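Local coordinates for protein mialostatin (Ixodes ricinus, PDB 6ZTK) that inhibits papain-like cysteine cathepsins of the tick midgut and of the host, and so regulates the digestion of host blood proteins, at residues Leu46-Gln54 / Ile127-Cys135; Arg58-Glu69 / Leu82-Ile93. All blocks are in the same frame, centred on the assembly; numbering follows the deposited sequence. Where two conformers were deposited one is given.

Contact 1: Leu46-Gln54 / Ile127-Cys135; sequences LAHYAVSTQ and IKRVLSYHC. With TRT (fragment of triton X-100), chain C; SO4 (sulfate ion), chain D.
Gln54, in the loop that follows the helix, packs closely on Tyr133 of strand 127-135. The Gln54 amide lies almost flat on the phenol ring, their planes 14° apart, and its CG sits over the ring centre, 3.4 Å from the Tyr133 centroid, in a CH-pi contact. A bend at its second torsion folds the glutamine chain back over the ring. Its rotation is fixed at both ends of the amide: NE2 gives Thr53 OG1 a nearly straight hydrogen bond in the amide plane, and a water joins OE1 to Tyr133 O. Thr53 OG1 in turn donates to Ala50 O at 2.8 Å, a carbonyl that also accepts from Thr53 N. Val130 is small enough to fit close to the helix: its CG2 packs against Ala50 CA at 3.9 Å, and also meets Thr53 and Tyr49 CE2.

The Lys128 side is looser and wetter. Tyr49 leaves the helix with CG anti to the backbone N (chi1 175°), sending its ring to the strand. Lys128, bent at chi3 and chi4, lays CE over one face, 3.6 Å from the Tyr49 centroid, while NZ makes a longer cation-pi contact at 4.7 Å. A long aliphatic chain with a charged end suits this place, since its methylenes pack while the ammonium lies at the exposed rim. Two waters join Tyr49 OH to the strand, one at Val130 N and the other at Lys128 O. Leu46 CD2 touches the lysine at CD. With an axis angle of 64°, the helix lies across the sheet's edge strand, the wrapping of one helix by an antiparallel sheet that defines the cystatin fold.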
loop_
_atom_site.group_PDB
_atom_site.type_symbol
_atom_site.label_atom_id
_atom_site.label_comp_id
_atom_site.label_asym_id
_atom_site.label_seq_id
_atom_site.Cartn_x
_atom_site.Cartn_y
_atom_site.Cartn_z
ATOM N N LEU A 46 -4.705 -4.948 -0.564
ATOM C CA LEU A 46 -3.267 -5.185 -0.741
ATOM C C LEU A 46 -2.459 -3.896 -0.587
ATOM O O LEU A 46 -1.315 -3.945 -0.089
ATOM C CB LEU A 46 -3.009 -5.830 -2.112
ATOM C CG LEU A 46 -3.470 -7.260 -2.204
ATOM C CD1 LEU A 46 -3.452 -7.723 -3.654
ATOM C CD2 LEU A 46 -2.534 -8.113 -1.370
ATOM N N ALA A 47 -2.962 -2.751 -1.039
ATOM C CA ALA A 47 -2.250 -1.483 -0.811
ATOM C C ALA A 47 -2.137 -1.152 0.663
ATOM O O ALA A 47 -1.099 -0.709 1.128
ATOM C CB ALA A 47 -2.926 -0.373 -1.609
ATOM N N HIS A 48 -3.218 -1.395 1.411
ATOM C CA HIS A 48 -3.169 -1.187 2.875
ATOM C C HIS A 48 -2.149 -2.168 3.490
ATOM O O HIS A 48 -1.394 -1.762 4.378
ATOM C CB HIS A 48 -4.547 -1.342 3.490
ATOM C CG HIS A 48 -5.379 -0.108 3.347
ATOM N ND1 HIS A 48 -5.152 1.033 4.114
ATOM C CD2 HIS A 48 -6.421 0.178 2.528
ATOM C CE1 HIS A 48 -5.991 1.990 3.693
ATOM N NE2 HIS A 48 -6.760 1.507 2.717
ATOM N N TYR A 49 -2.115 -3.400 2.992
ATOM C CA TYR A 49 -1.086 -4.333 3.484
ATOM C C TYR A 49 0.305 -3.717 3.272
ATOM O O TYR A 49 1.149 -3.678 4.155
ATOM C CB TYR A 49 -1.190 -5.725 2.889
ATOM C CG TYR A 49 -0.043 -6.559 3.335
ATOM C CD1 TYR A 49 0.068 -7.011 4.645
ATOM C CD2 TYR A 49 0.971 -6.887 2.443
ATOM C CE1 TYR A 49 1.174 -7.770 5.050
ATOM C CE2 TYR A 49 2.042 -7.659 2.843
ATOM C CZ TYR A 49 2.174 -8.038 4.148
ATOM O OH TYR A 49 3.283 -8.803 4.509
ATOM N N ALA A 50 0.567 -3.209 2.059
ATOM C CA ALA A 50 1.886 -2.679 1.729
ATOM C C ALA A 50 2.241 -1.566 2.699
ATOM O O ALA A 50 3.333 -1.497 3.224
ATOM C CB ALA A 50 1.891 -2.190 0.292
ATOM N N VAL A 51 1.340 -0.588 2.910
ATOM C CA VAL A 51 1.676 0.581 3.800
ATOM C C VAL A 51 1.915 0.097 5.230
ATOM O O VAL A 51 2.770 0.689 5.900
ATOM C CB VAL A 51 0.639 1.734 3.834
ATOM C CG1 VAL A 51 0.422 2.308 2.462
ATOM C CG2 VAL A 51 -0.667 1.453 4.538
ATOM N N SER A 52 1.267 -0.980 5.614
ATOM C CA SER A 52 1.408 -1.502 7.012
ATOM C C SER A 52 2.835 -2.003 7.236
ATOM O O SER A 52 3.211 -2.163 8.419
ATOM C CB SER A 52 0.435 -2.562 7.297
ATOM O OG SER A 52 0.753 -3.835 6.811
ATOM N N THR A 53 3.597 -2.309 6.185
ATOM C CA THR A 53 4.966 -2.887 6.330
ATOM C C THR A 53 6.023 -1.790 6.449
ATOM O O THR A 53 7.218 -2.103 6.623
ATOM C CB THR A 53 5.269 -3.847 5.175
ATOM O OG1 THR A 53 5.469 -3.056 3.980
ATOM C CG2 THR A 53 4.241 -4.917 4.988
ATOM N N GLN A 54 5.678 -0.488 6.293
ATOM C CA GLN A 54 6.649 0.590 6.145
ATOM C C GLN A 54 6.755 1.394 7.428
ATOM O O GLN A 54 5.857 2.202 7.748
ATOM C CB GLN A 54 6.298 1.392 4.913
ATOM C CG GLN A 54 6.228 0.544 3.658
ATOM C CD GLN A 54 7.592 -0.010 3.279
ATOM O OE1 GLN A 54 8.528 0.748 3.077
ATOM N NE2 GLN A 54 7.694 -1.304 3.231
ATOM N N ILE A 127 0.157 -16.685 1.525
ATOM C CA ILE A 127 1.432 -15.920 1.676
ATOM C C ILE A 127 1.341 -14.595 0.927
ATOM O O ILE A 127 0.813 -14.569 -0.191
ATOM C CB ILE A 127 2.592 -16.726 1.112
ATOM C CG1 ILE A 127 2.936 -17.897 2.030
ATOM C CG2 ILE A 127 3.824 -15.858 0.811
ATOM C CD1 ILE A 127 4.160 -18.597 1.564
ATOM N N LYS A 128 1.782 -13.503 1.569
ATOM C CA LYS A 128 1.872 -12.175 0.942
ATOM C C LYS A 128 3.171 -11.565 1.446
ATOM O O LYS A 128 3.443 -11.602 2.674
ATOM C CB LYS A 128 0.807 -11.143 1.340
ATOM C CG LYS A 128 -0.651 -11.429 1.128
ATOM C CD LYS A 128 -1.484 -10.229 1.567
ATOM C CE LYS A 128 -1.349 -9.849 3.019
ATOM N NZ LYS A 128 -2.406 -10.474 3.846
ATOM N N ARG A 129 3.978 -11.016 0.533
ATOM C CA ARG A 129 5.284 -10.430 0.870
ATOM C C ARG A 129 5.491 -9.190 0.020
ATOM O O ARG A 129 5.385 -9.267 -1.199
ATOM C CB ARG A 129 6.429 -11.411 0.587
ATOM C CG ARG A 129 7.827 -10.827 0.688
ATOM C CD ARG A 129 8.823 -11.905 0.284
ATOM N NE ARG A 129 10.218 -11.511 0.327
ATOM C CZ ARG A 129 11.223 -12.378 0.203
ATOM N NH1 ARG A 129 10.951 -13.661 0.020
ATOM N NH2 ARG A 129 12.477 -11.961 0.246
ATOM N N VAL A 130 5.801 -8.086 0.675
ATOM C CA VAL A 130 6.188 -6.876 -0.083
ATOM C C VAL A 130 7.592 -7.053 -0.637
ATOM O O VAL A 130 8.533 -7.216 0.154
ATOM C CB VAL A 130 6.103 -5.619 0.788
ATOM C CG1 VAL A 130 6.629 -4.408 0.026
ATOM C CG2 VAL A 130 4.681 -5.376 1.251
ATOM N N LEU A 131 7.739 -7.000 -1.948
ATOM C CA LEU A 131 9.095 -7.086 -2.562
ATOM C C LEU A 131 9.745 -5.717 -2.710
ATOM O O LEU A 131 10.969 -5.612 -2.673
ATOM C CB LEU A 131 8.979 -7.725 -3.935
ATOM C CG LEU A 131 8.437 -9.145 -3.999
ATOM C CD1 LEU A 131 8.453 -9.634 -5.447
ATOM C CD2 LEU A 131 9.262 -10.037 -3.101
ATOM N N SER A 132 8.952 -4.674 -2.927
ATOM C CA SER A 132 9.482 -3.330 -3.146
ATOM C C SER A 132 8.450 -2.310 -2.654
ATOM O O SER A 132 7.245 -2.614 -2.700
ATOM C CB SER A 132 9.828 -3.105 -4.610
ATOM O OG SER A 132 8.697 -3.118 -5.392
ATOM N N TYR A 133 8.949 -1.144 -2.257
ATOM C CA TYR A 133 8.048 -0.009 -1.863
ATOM C C TYR A 133 8.862 1.245 -2.043
ATOM O O TYR A 133 9.890 1.419 -1.335
ATOM C CB TYR A 133 7.554 -0.216 -0.431
ATOM C CG TYR A 133 6.508 0.782 0.017
ATOM C CD1 TYR A 133 6.840 2.091 0.340
ATOM C CD2 TYR A 133 5.214 0.360 0.198
ATOM C CE1 TYR A 133 5.863 2.973 0.790
ATOM C CE2 TYR A 133 4.220 1.229 0.675
ATOM C CZ TYR A 133 4.564 2.531 0.936
ATOM O OH TYR A 133 3.575 3.383 1.410
ATOM N N HIS A 134 8.466 2.097 -2.974
ATOM C CA HIS A 134 9.192 3.342 -3.214
ATOM C C HIS A 134 8.218 4.472 -3.511
ATOM O O HIS A 134 7.272 4.224 -4.226
ATOM C CB HIS A 134 10.173 3.180 -4.373
ATOM C CG HIS A 134 10.967 4.411 -4.627
ATOM N ND1 HIS A 134 10.623 5.320 -5.631
ATOM C CD2 HIS A 134 12.033 4.929 -3.978
ATOM C CE1 HIS A 134 11.494 6.321 -5.601
ATOM N NE2 HIS A 134 12.333 6.119 -4.603
ATOM N N CYS A 135 8.556 5.659 -3.026
ATOM C CA CYS A 135 7.657 6.812 -3.193
ATOM C C CYS A 135 8.415 8.017 -3.683
ATOM O O CYS A 135 9.617 8.164 -3.464
ATOM C CB CYS A 135 6.934 7.189 -1.911
ATOM S SG CYS A 135 6.241 5.765 -1.031
HETATM O O24 TRT C . 15.133 -13.735 -0.587
HETATM C C23 TRT C . 13.889 -14.349 -0.418
HETATM C C22 TRT C . 12.920 -13.283 0.032
HETATM O O21 TRT C . 11.790 -13.240 -0.836
HETATM C C20 TRT C . 11.934 -12.377 -1.959
HETATM C C19 TRT C . 11.671 -13.157 -3.230
HETATM O O18 TRT C . 10.379 -13.748 -3.174
HETATM C C17 TRT C . 10.199 -14.831 -4.095
HETATM C C16 TRT C . 9.634 -14.364 -5.430
HETATM O O15 TRT C . 10.065 -13.022 -5.694
HETATM C C12 TRT C . 10.006 -12.537 -6.983
HETATM C C13 TRT C . 8.958 -12.809 -7.848
HETATM C C14 TRT C . 8.956 -12.278 -9.131
HETATM C C11 TRT C . 11.025 -11.704 -7.397
HETATM C C10 TRT C . 10.993 -11.158 -8.665
HETATM C C9 TRT C . 9.989 -11.447 -9.575
HETATM C C6 TRT C . 10.055 -10.925 -11.021
HETATM C C8 TRT C . 10.688 -12.127 -11.722
HETATM C C7 TRT C . 11.008 -9.741 -11.245
HETATM C C5 TRT C . 8.679 -10.778 -11.723
HETATM C C1 TRT C . 7.725 -9.590 -11.479
HETATM C C2 TRT C . 8.225 -8.383 -12.263
HETATM C C4 TRT C . 7.652 -9.232 -10.007
HETATM C C3 TRT C . 6.317 -9.964 -11.956
HETATM S S SO4 D . -8.992 2.609 0.405
HETATM O O1 SO4 D . -7.988 3.202 1.259
HETATM O O2 SO4 D . -8.555 2.639 -0.978
HETATM O O3 SO4 D . -10.202 3.377 0.542
HETATM O O4 SO4 D . -9.250 1.238 0.798
HETATM O O HOH W 1 5.905 -8.172 3.542
HETATM O O HOH W 2 2.485 -11.340 5.602
HETATM O O HOH W 3 10.821 0.278 1.223
#

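Contact 2: Arg58-Glu69 / Leu82-Ile93; sequences REYYDTVLELLE and LKFTTTQSTCKI
Tyr61 and Ile93 meet with the isoleucine over the ring: Ile93 CG1 stands 3.6 Å from the Tyr61 centroid, only 6° off the normal, while Cys91 CB lies at the ring edge. Neighbouring Tyr60 runs alongside Lys92, whose extended chain passes CG to Tyr60 CE2 at 3.5 Å; the Gln88 amide lies with its plane 13° from that of the ring, NE2 being 3.5 Å from Tyr60 CD1. Long, flexible chains suit this exposed margin.

Farther along, Leu65 crosses Thr87, its branches packing against CG2, and Leu67 CD1 leans on Phe84 CB at 4.1 Å. Phe84 holds CG between its backbone N and carbonyl carbon (chi1 51°), which turns the ring away from strand 66-69.

Polar groups reinforce the backbone ladder. Ser89 OG donates to Tyr61 O at 2.7 Å from above the carbonyl plane, while Ser89 N reaches the same oxygen in that plane. The hydroxyl also accepts from Cys91 N, an ST turn. Arg58 grips Asp62 OD2 side-on through NE and NH2; these donors should favour an ionised Asp62. The chemistry thus pairs apolar packing with a charged pair within 58-69 that reaches Thr86 OG1 through water.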
loop_
_atom_site.group_PDB
_atom_site.type_symbol
_atom_site.label_atom_id
_atom_site.label_comp_id
_atom_site.label_asym_id
_atom_site.label_seq_id
_atom_site.Cartn_x
_atom_site.Cartn_y
_atom_site.Cartn_z
ATOM N N ARG A 58 9.850 6.632 10.644
ATOM C CA ARG A 58 8.530 7.232 10.844
ATOM C C ARG A 58 8.161 7.219 12.321
ATOM O O ARG A 58 8.698 6.392 13.078
ATOM C CB ARG A 58 7.445 6.465 10.090
ATOM C CG ARG A 58 7.556 6.453 8.561
ATOM C CD ARG A 58 6.519 5.488 8.017
ATOM N NE ARG A 58 6.361 5.531 6.565
ATOM C CZ ARG A 58 7.178 4.996 5.683
ATOM N NH1 ARG A 58 8.207 4.273 6.060
ATOM N NH2 ARG A 58 6.907 5.103 4.388
ATOM N N GLU A 59 7.264 8.104 12.736
ATOM C CA GLU A 59 6.550 7.984 14.028
ATOM C C GLU A 59 5.187 7.365 13.794
ATOM O O GLU A 59 4.722 6.517 14.574
ATOM C CB GLU A 59 6.407 9.369 14.658
ATOM C CG GLU A 59 5.463 9.345 15.837
ATOM C CD GLU A 59 5.347 10.633 16.619
ATOM O OE1 GLU A 59 5.791 11.663 16.093
ATOM O OE2 GLU A 59 4.795 10.555 17.721
ATOM N N TYR A 60 4.536 7.769 12.710
ATOM C CA TYR A 60 3.190 7.322 12.354
ATOM C C TYR A 60 3.196 6.403 11.137
ATOM O O TYR A 60 3.970 6.661 10.187
ATOM C CB TYR A 60 2.245 8.502 12.049
ATOM C CG TYR A 60 2.026 9.454 13.186
ATOM C CD1 TYR A 60 2.855 10.542 13.400
ATOM C CD2 TYR A 60 0.975 9.228 14.028
ATOM C CE1 TYR A 60 2.629 11.412 14.455
ATOM C CE2 TYR A 60 0.732 10.099 15.092
ATOM C CZ TYR A 60 1.555 11.185 15.292
ATOM O OH TYR A 60 1.277 12.024 16.352
ATOM N N TYR A 61 2.336 5.378 11.133
ATOM C CA TYR A 61 2.008 4.699 9.872
ATOM C C TYR A 61 1.526 5.716 8.829
ATOM O O TYR A 61 0.749 6.634 9.175
ATOM C CB TYR A 61 0.992 3.573 10.025
ATOM C CG TYR A 61 1.514 2.359 10.742
ATOM C CD1 TYR A 61 2.363 1.472 10.112
ATOM C CD2 TYR A 61 1.112 2.089 12.030
ATOM C CE1 TYR A 61 2.813 0.323 10.768
ATOM C CE2 TYR A 61 1.541 0.966 12.707
ATOM C CZ TYR A 61 2.416 0.088 12.069
ATOM O OH TYR A 61 2.884 -1.025 12.751
ATOM N N ASP A 62 1.954 5.534 7.577
ATOM C CA ASP A 62 1.144 6.106 6.473
ATOM C C ASP A 62 -0.160 5.348 6.336
ATOM O O ASP A 62 -0.307 4.166 6.760
ATOM C CB ASP A 62 1.945 6.100 5.175
ATOM C CG ASP A 62 3.040 7.105 5.241
ATOM O OD1 ASP A 62 2.846 8.203 5.870
ATOM O OD2 ASP A 62 4.151 6.708 4.728
ATOM N N THR A 63 -1.107 5.932 5.574
ATOM C CA THR A 63 -2.270 5.216 5.107
ATOM C C THR A 63 -2.534 5.571 3.644
ATOM O O THR A 63 -1.906 6.514 3.149
ATOM C CB THR A 63 -3.501 5.442 6.013
ATOM O OG1 THR A 63 -4.507 4.510 5.654
ATOM C CG2 THR A 63 -4.058 6.849 5.927
ATOM N N VAL A 64 -3.312 4.747 3.003
ATOM C CA VAL A 64 -3.670 4.892 1.558
ATOM C C VAL A 64 -4.793 5.909 1.410
ATOM O O VAL A 64 -5.872 5.737 2.089
ATOM C CB VAL A 64 -4.074 3.567 0.937
ATOM C CG1 VAL A 64 -4.331 3.750 -0.545
ATOM C CG2 VAL A 64 -3.030 2.483 1.130
ATOM N N LEU A 65 -4.590 6.883 0.524
ATOM C CA LEU A 65 -5.728 7.764 0.098
ATOM C C LEU A 65 -6.428 7.210 -1.124
ATOM O O LEU A 65 -7.668 6.990 -1.090
ATOM C CB LEU A 65 -5.215 9.164 -0.172
ATOM C CG LEU A 65 -4.794 9.984 1.023
ATOM C CD1 LEU A 65 -4.146 11.284 0.591
ATOM C CD2 LEU A 65 -6.006 10.263 1.942
ATOM N N GLU A 66 -5.704 6.886 -2.183
ATOM C CA GLU A 66 -6.326 6.406 -3.418
ATOM C C GLU A 66 -5.413 5.369 -4.087
ATOM O O GLU A 66 -4.208 5.657 -4.242
ATOM C CB GLU A 66 -6.549 7.581 -4.362
ATOM C CG GLU A 66 -7.251 7.230 -5.629
ATOM C CD GLU A 66 -7.571 8.432 -6.513
ATOM O OE1 GLU A 66 -7.135 9.559 -6.183
ATOM O OE2 GLU A 66 -8.162 8.209 -7.598
ATOM N N LEU A 67 -6.015 4.272 -4.519
ATOM C CA LEU A 67 -5.318 3.321 -5.419
ATOM C C LEU A 67 -5.484 3.853 -6.823
ATOM O O LEU A 67 -6.644 3.970 -7.335
ATOM C CB LEU A 67 -5.876 1.922 -5.213
ATOM C CG LEU A 67 -5.251 0.827 -6.060
ATOM C CD1 LEU A 67 -3.753 0.682 -5.806
ATOM C CD2 LEU A 67 -5.935 -0.496 -5.789
ATOM N N LEU A 68 -4.385 4.147 -7.464
ATOM C CA LEU A 68 -4.385 4.746 -8.815
ATOM C C LEU A 68 -4.322 3.705 -9.900
ATOM O O LEU A 68 -4.928 3.912 -10.966
ATOM C CB LEU A 68 -3.216 5.697 -8.957
ATOM C CG LEU A 68 -3.175 6.874 -7.995
ATOM C CD1 LEU A 68 -1.874 7.608 -8.138
ATOM C CD2 LEU A 68 -4.341 7.839 -8.242
ATOM N N GLU A 69 -3.477 2.687 -9.722
ATOM C CA GLU A 69 -3.181 1.714 -10.776
ATOM C C GLU A 69 -2.858 0.369 -10.131
ATOM O O GLU A 69 -2.228 0.345 -9.092
ATOM C CB GLU A 69 -2.026 2.129 -11.668
ATOM C CG GLU A 69 -1.792 1.258 -12.881
ATOM C CD GLU A 69 -0.689 1.756 -13.817
ATOM O OE1 GLU A 69 -0.020 2.812 -13.515
ATOM O OE2 GLU A 69 -0.409 0.998 -14.801
ATOM N N LEU A 82 1.276 -2.094 -7.490
ATOM C CA LEU A 82 0.255 -1.117 -7.031
ATOM C C LEU A 82 0.856 0.272 -7.034
ATOM O O LEU A 82 1.952 0.482 -6.474
ATOM C CB LEU A 82 -0.185 -1.498 -5.627
ATOM C CG LEU A 82 -0.643 -2.932 -5.446
ATOM C CD1 LEU A 82 -0.984 -3.159 -3.961
ATOM C CD2 LEU A 82 -1.833 -3.238 -6.288
ATOM N N LYS A 83 0.089 1.231 -7.560
ATOM C CA LYS A 83 0.472 2.648 -7.467
ATOM C C LYS A 83 -0.612 3.410 -6.729
ATOM O O LYS A 83 -1.757 3.246 -7.104
ATOM C CB LYS A 83 0.664 3.260 -8.850
ATOM C CG LYS A 83 1.111 4.713 -8.798
ATOM C CD LYS A 83 1.139 5.304 -10.221
ATOM C CE LYS A 83 1.521 6.768 -10.194
ATOM N NZ LYS A 83 1.488 7.329 -11.575
ATOM N N PHE A 84 -0.258 4.059 -5.641
ATOM C CA PHE A 84 -1.272 4.657 -4.767
ATOM C C PHE A 84 -0.724 5.865 -4.064
ATOM O O PHE A 84 0.483 5.987 -3.833
ATOM C CB PHE A 84 -1.753 3.588 -3.770
ATOM C CG PHE A 84 -0.667 2.871 -3.030
ATOM C CD1 PHE A 84 -0.155 3.326 -1.817
ATOM C CD2 PHE A 84 -0.151 1.742 -3.595
ATOM C CE1 PHE A 84 0.884 2.679 -1.170
ATOM C CE2 PHE A 84 0.899 1.098 -2.976
ATOM C CZ PHE A 84 1.411 1.561 -1.761
ATOM N N THR A 85 -1.596 6.787 -3.695
ATOM C CA THR A 85 -1.202 7.945 -2.887
ATOM C C THR A 85 -1.308 7.625 -1.393
ATOM O O THR A 85 -2.193 6.823 -1.018
ATOM C CB THR A 85 -2.051 9.188 -3.247
ATOM O OG1 THR A 85 -3.420 8.823 -3.098
ATOM C CG2 THR A 85 -1.746 9.633 -4.643
ATOM N N THR A 86 -0.463 8.214 -0.589
ATOM C CA THR A 86 -0.437 8.034 0.864
ATOM C C THR A 86 -0.442 9.399 1.571
ATOM O O THR A 86 -0.064 10.430 0.966
ATOM C CB THR A 86 0.739 7.174 1.365
ATOM O OG1 THR A 86 1.977 7.850 1.150
ATOM C CG2 THR A 86 0.729 5.827 0.675
ATOM N N THR A 87 -0.710 9.366 2.857
ATOM C CA THR A 87 -0.575 10.520 3.764
ATOM C C THR A 87 -0.365 9.951 5.166
ATOM O O THR A 87 -0.648 8.762 5.358
ATOM C CB THR A 87 -1.837 11.392 3.653
ATOM O OG1 THR A 87 -1.526 12.709 4.150
ATOM C CG2 THR A 87 -3.036 10.765 4.274
ATOM N N GLN A 88 0.124 10.791 6.067
ATOM C CA GLN A 88 0.381 10.364 7.453
ATOM C C GLN A 88 -0.939 9.928 8.077
ATOM O O GLN A 88 -1.968 10.669 7.961
ATOM C CB GLN A 88 1.032 11.506 8.220
ATOM C CG GLN A 88 1.516 11.129 9.606
ATOM C CD GLN A 88 2.207 12.314 10.253
ATOM O OE1 GLN A 88 3.349 12.654 9.891
ATOM N NE2 GLN A 88 1.515 12.941 11.177
ATOM N N SER A 89 -0.960 8.774 8.753
ATOM C CA SER A 89 -2.141 8.329 9.522
ATOM C C SER A 89 -2.005 8.846 10.958
ATOM O O SER A 89 -0.971 9.379 11.333
ATOM C CB SER A 89 -2.347 6.832 9.566
ATOM O OG SER A 89 -1.514 6.226 10.571
ATOM N N THR A 90 -3.061 8.624 11.719
ATOM C CA THR A 90 -3.077 8.965 13.168
ATOM C C THR A 90 -2.520 7.852 14.035
ATOM O O THR A 90 -2.530 8.042 15.266
ATOM C CB THR A 90 -4.508 9.289 13.591
ATOM O OG1 THR A 90 -5.335 8.162 13.346
ATOM C CG2 THR A 90 -4.996 10.525 12.861
ATOM N N CYS A 91 -2.115 6.726 13.475
ATOM C CA CYS A 91 -1.622 5.560 14.260
ATOM C C CYS A 91 -0.118 5.711 14.529
ATOM O O CYS A 91 0.701 5.672 13.571
ATOM C CB CYS A 91 -1.804 4.256 13.544
ATOM S SG CYS A 91 -3.497 3.613 13.535
ATOM N N LYS A 92 0.290 5.833 15.801
ATOM C CA LYS A 92 1.715 5.827 16.179
ATOM C C LYS A 92 2.208 4.376 16.112
ATOM O O LYS A 92 1.622 3.489 16.705
ATOM C CB LYS A 92 1.911 6.379 17.595
ATOM C CG LYS A 92 1.715 7.862 17.653
ATOM C CD LYS A 92 1.827 8.403 19.044
ATOM C CE LYS A 92 1.645 9.902 19.065
ATOM N NZ LYS A 92 1.725 10.381 20.465
ATOM N N ILE A 93 3.305 4.148 15.412
ATOM C CA ILE A 93 3.809 2.755 15.234
ATOM C C ILE A 93 4.232 2.124 16.591
ATOM O O ILE A 93 3.984 0.955 16.814
ATOM C CB ILE A 93 4.999 2.845 14.280
ATOM C CG1 ILE A 93 4.542 3.269 12.888
ATOM C CG2 ILE A 93 5.792 1.532 14.242
ATOM C CD1 ILE A 93 5.646 3.823 12.014
HETATM O O HOH W 4 2.548 -0.978 15.393
HETATM O O HOH W 5 4.107 6.098 2.054
HETATM O O HOH W 6 -5.044 10.702 -4.364
#

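How the contacts relate
Contacts 1 and 2 have centres 11 Å apart and share one antiparallel sheet. Along the chain, helix 41-52 comes first, followed directly by strand 60-74 and strand 78-92, the hairpin of contact 2; strand 127-136 of contact 1 closes the series. Contact 2 is thus enclosed, in sequence, between the two segments of contact 1. Across the sheet, strand 113-122 separates the hairpin from edge strand 127-136. The helix touches the hairpin, where Ala47 N meets Leu82 CD1 and Ser52 O meets Tyr61 CE1, and reaches strand 113-122 where Ala50 packs on Ser117. Contact 2 therefore zips central strands together, and contact 1 fastens the helix to the far edge, giving the compact single domain of a cystatin inhibitor.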